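Amidohydrolase (Xanthomonas campestris pv. campestris, PDB 4DZH) is a zinc-dependent enzyme of the amidohydrolase superfamily that probably deaminates adenosine-type substrates such as 5'-methylthioadenosine. Local coordinates at residues S290-K293 with G297-P300. Numbering follows the deposited sequence.
Sequences SNLK and GFCP
Asn291 faces Gly297 and Cys299 across a single bridging water, in the connection that follows strand 283-286 of the amidohydrolase TIM barrel and leads through the short helix 288-293 to helix 301-306. The evidence for a water-mediated junction is direct: the water donates to Asn291 OD1 at 2.8 Å and to Gly297 O at 3.1 Å, and accepts from Cys299 N at 2.9 Å. One solvent molecule thus gives partners to a side-chain carbonyl, a backbone carbonyl and a backbone N-H, joining the helix to the loop that returns past it. Asn291 CG stands anti to its own carbonyl carbon (chi1 -67°), which directs the amide toward the loop, and chi2 of 165° then turns OD1 to the water.

The tighter part lies beside this bridge. Asn291 CB rests against Gly297 O at 3.6 Å, and the CA atoms of the two residues, 5.9 Å apart, are the nearest CA pair across the segments. His286 of strand 283-286 touches both Asn291 and Cys299. Gly297 has phi/psi of 127°/-160°, a backbone conformation with no room for a side chain next to the peptide oxygen that precedes it.

The looser part is at partly exposed Phe298, whose CB points away from the helix although its ring comes back toward it. It also packs on Leu336 and Val340 of helix 326-341 and on Ala339 of the second subunit, which also packs on Leu292, so this edge borders the dimer interface. One residue before Asn291, Ser290 OG hydrogen-bonds to Asp316, a zinc ligand. Between the segments, the apolar contact narrows to a single pair: the two side chains cross at about a right angle, and Leu292 CD2 lies 3.8 Å from Phe298 CE1.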
ATOM      1  N   SER A 290      -8.670   1.867   6.621  1.00 14.18           N
ATOM      2  CA  SER A 290      -9.949   2.520   6.858  1.00 14.75           C
ATOM      3  C   SER A 290      -9.826   3.493   8.032  1.00 17.11           C
ATOM      4  O   SER A 290     -10.326   4.628   7.939  1.00 17.97           O
ATOM      5  CB  SER A 290     -11.024   1.489   7.140  1.00 17.28           C
ATOM      6  OG  SER A 290     -12.230   2.123   7.561  1.00 18.82           O
ATOM      7  N   ASN A 291      -9.163   3.045   9.108  1.00 15.40           N
ATOM      8  CA  ASN A 291      -9.015   3.894  10.307  1.00 17.40           C
ATOM      9  C   ASN A 291      -8.250   5.191   9.942  1.00 21.17           C
ATOM     10  O   ASN A 291      -8.578   6.307  10.412  1.00 19.17           O
ATOM     11  CB  ASN A 291      -8.232   3.183  11.417  1.00 15.35           C
ATOM     12  CG  ASN A 291      -8.924   1.973  12.036  1.00 17.60           C
ATOM     13  OD1 ASN A 291      -8.264   1.183  12.723  1.00 19.83           O
ATOM     14  ND2 ASN A 291     -10.246   1.803  11.816  1.00 15.08           N
ATOM     15  N   LEU A 292      -7.182   5.071   9.141  1.00 16.39           N
ATOM     16  CA  LEU A 292      -6.422   6.245   8.826  1.00 14.08           C
ATOM     17  C   LEU A 292      -7.250   7.151   7.920  1.00 18.30           C
ATOM     18  O   LEU A 292      -7.329   8.363   8.137  1.00 19.56           O
ATOM     19  CB  LEU A 292      -5.087   5.861   8.152  1.00 15.91           C
ATOM     20  CG  LEU A 292      -4.078   5.081   8.982  1.00 15.65           C
ATOM     21  CD1 LEU A 292      -2.871   4.780   8.038  1.00 14.92           C
ATOM     22  CD2 LEU A 292      -3.599   5.955  10.119  1.00 18.29           C
ATOM     23  N   LYS A 293      -7.895   6.559   6.899  1.00 15.45           N
ATOM     24  CA  LYS A 293      -8.599   7.346   5.896  1.00 17.85           C
ATOM     25  C   LYS A 293      -9.789   8.091   6.508  1.00 19.25           C
ATOM     26  O   LYS A 293     -10.051   9.214   6.090  1.00 20.51           O
ATOM     27  CB  LYS A 293      -9.074   6.419   4.765  1.00 13.60           C
ATOM     28  CG  LYS A 293      -9.643   7.100   3.546  1.00 18.37           C
ATOM     29  CD  LYS A 293      -9.853   6.053   2.409  1.00 18.74           C
ATOM     30  CE  LYS A 293     -10.171   6.689   1.049  1.00 21.48           C
ATOM     31  NZ  LYS A 293     -11.568   7.220   0.966  1.00 24.30           N
ATOM     32  N   GLY A 297      -8.472   6.988  14.117  1.00 26.53           N
ATOM     33  CA  GLY A 297      -7.498   6.804  15.173  1.00 26.92           C
ATOM     34  C   GLY A 297      -6.514   5.678  14.966  1.00 26.68           C
ATOM     35  O   GLY A 297      -6.350   5.170  13.826  1.00 23.89           O
ATOM     36  N   PHE A 298      -5.917   5.235  16.075  1.00 24.77           N
ATOM     37  CA  PHE A 298      -4.714   4.386  16.059  1.00 22.93           C
ATOM     38  C   PHE A 298      -4.849   3.207  17.006  1.00 26.08           C
ATOM     39  O   PHE A 298      -4.512   3.281  18.201  1.00 25.61           O
ATOM     40  CB  PHE A 298      -3.469   5.218  16.427  1.00 20.59           C
ATOM     41  CG  PHE A 298      -3.220   6.369  15.491  1.00 21.91           C
ATOM     42  CD1 PHE A 298      -2.526   6.165  14.301  1.00 18.71           C
ATOM     43  CD2 PHE A 298      -3.702   7.651  15.780  1.00 23.87           C
ATOM     44  CE1 PHE A 298      -2.299   7.211  13.417  1.00 24.59           C
ATOM     45  CE2 PHE A 298      -3.482   8.702  14.904  1.00 22.41           C
ATOM     46  CZ  PHE A 298      -2.781   8.488  13.709  1.00 25.90           C
ATOM     47  N   CYS A 299      -5.401   2.129  16.488  1.00 19.54           N
ATOM     48  CA  CYS A 299      -5.436   0.871  17.199  1.00 18.32           C
ATOM     49  C   CYS A 299      -4.053   0.471  17.662  1.00 21.89           C
ATOM     50  O   CYS A 299      -3.076   0.506  16.877  1.00 23.23           O
ATOM     51  CB  CYS A 299      -6.044  -0.222  16.307  1.00 16.33           C
ATOM     52  SG  CYS A 299      -6.124  -1.806  16.985  1.00 22.18           S
ATOM     53  N   PRO A 300      -3.938   0.113  18.949  1.00 24.02           N
ATOM     54  CA  PRO A 300      -2.629  -0.255  19.534  1.00 22.27           C
ATOM     55  C   PRO A 300      -2.314  -1.695  19.235  1.00 23.11           C
ATOM     56  O   PRO A 300      -2.312  -2.578  20.111  1.00 25.87           O
ATOM     57  CB  PRO A 300      -2.833  -0.035  21.038  1.00 24.69           C
ATOM     58  CG  PRO A 300      -4.310  -0.134  21.241  1.00 26.59           C
ATOM     59  CD  PRO A 300      -5.002   0.254  19.954  1.00 24.65           C
TER
HETATM   60  O   HOH W   1      -5.774   2.178  13.572  1.00 22.80           O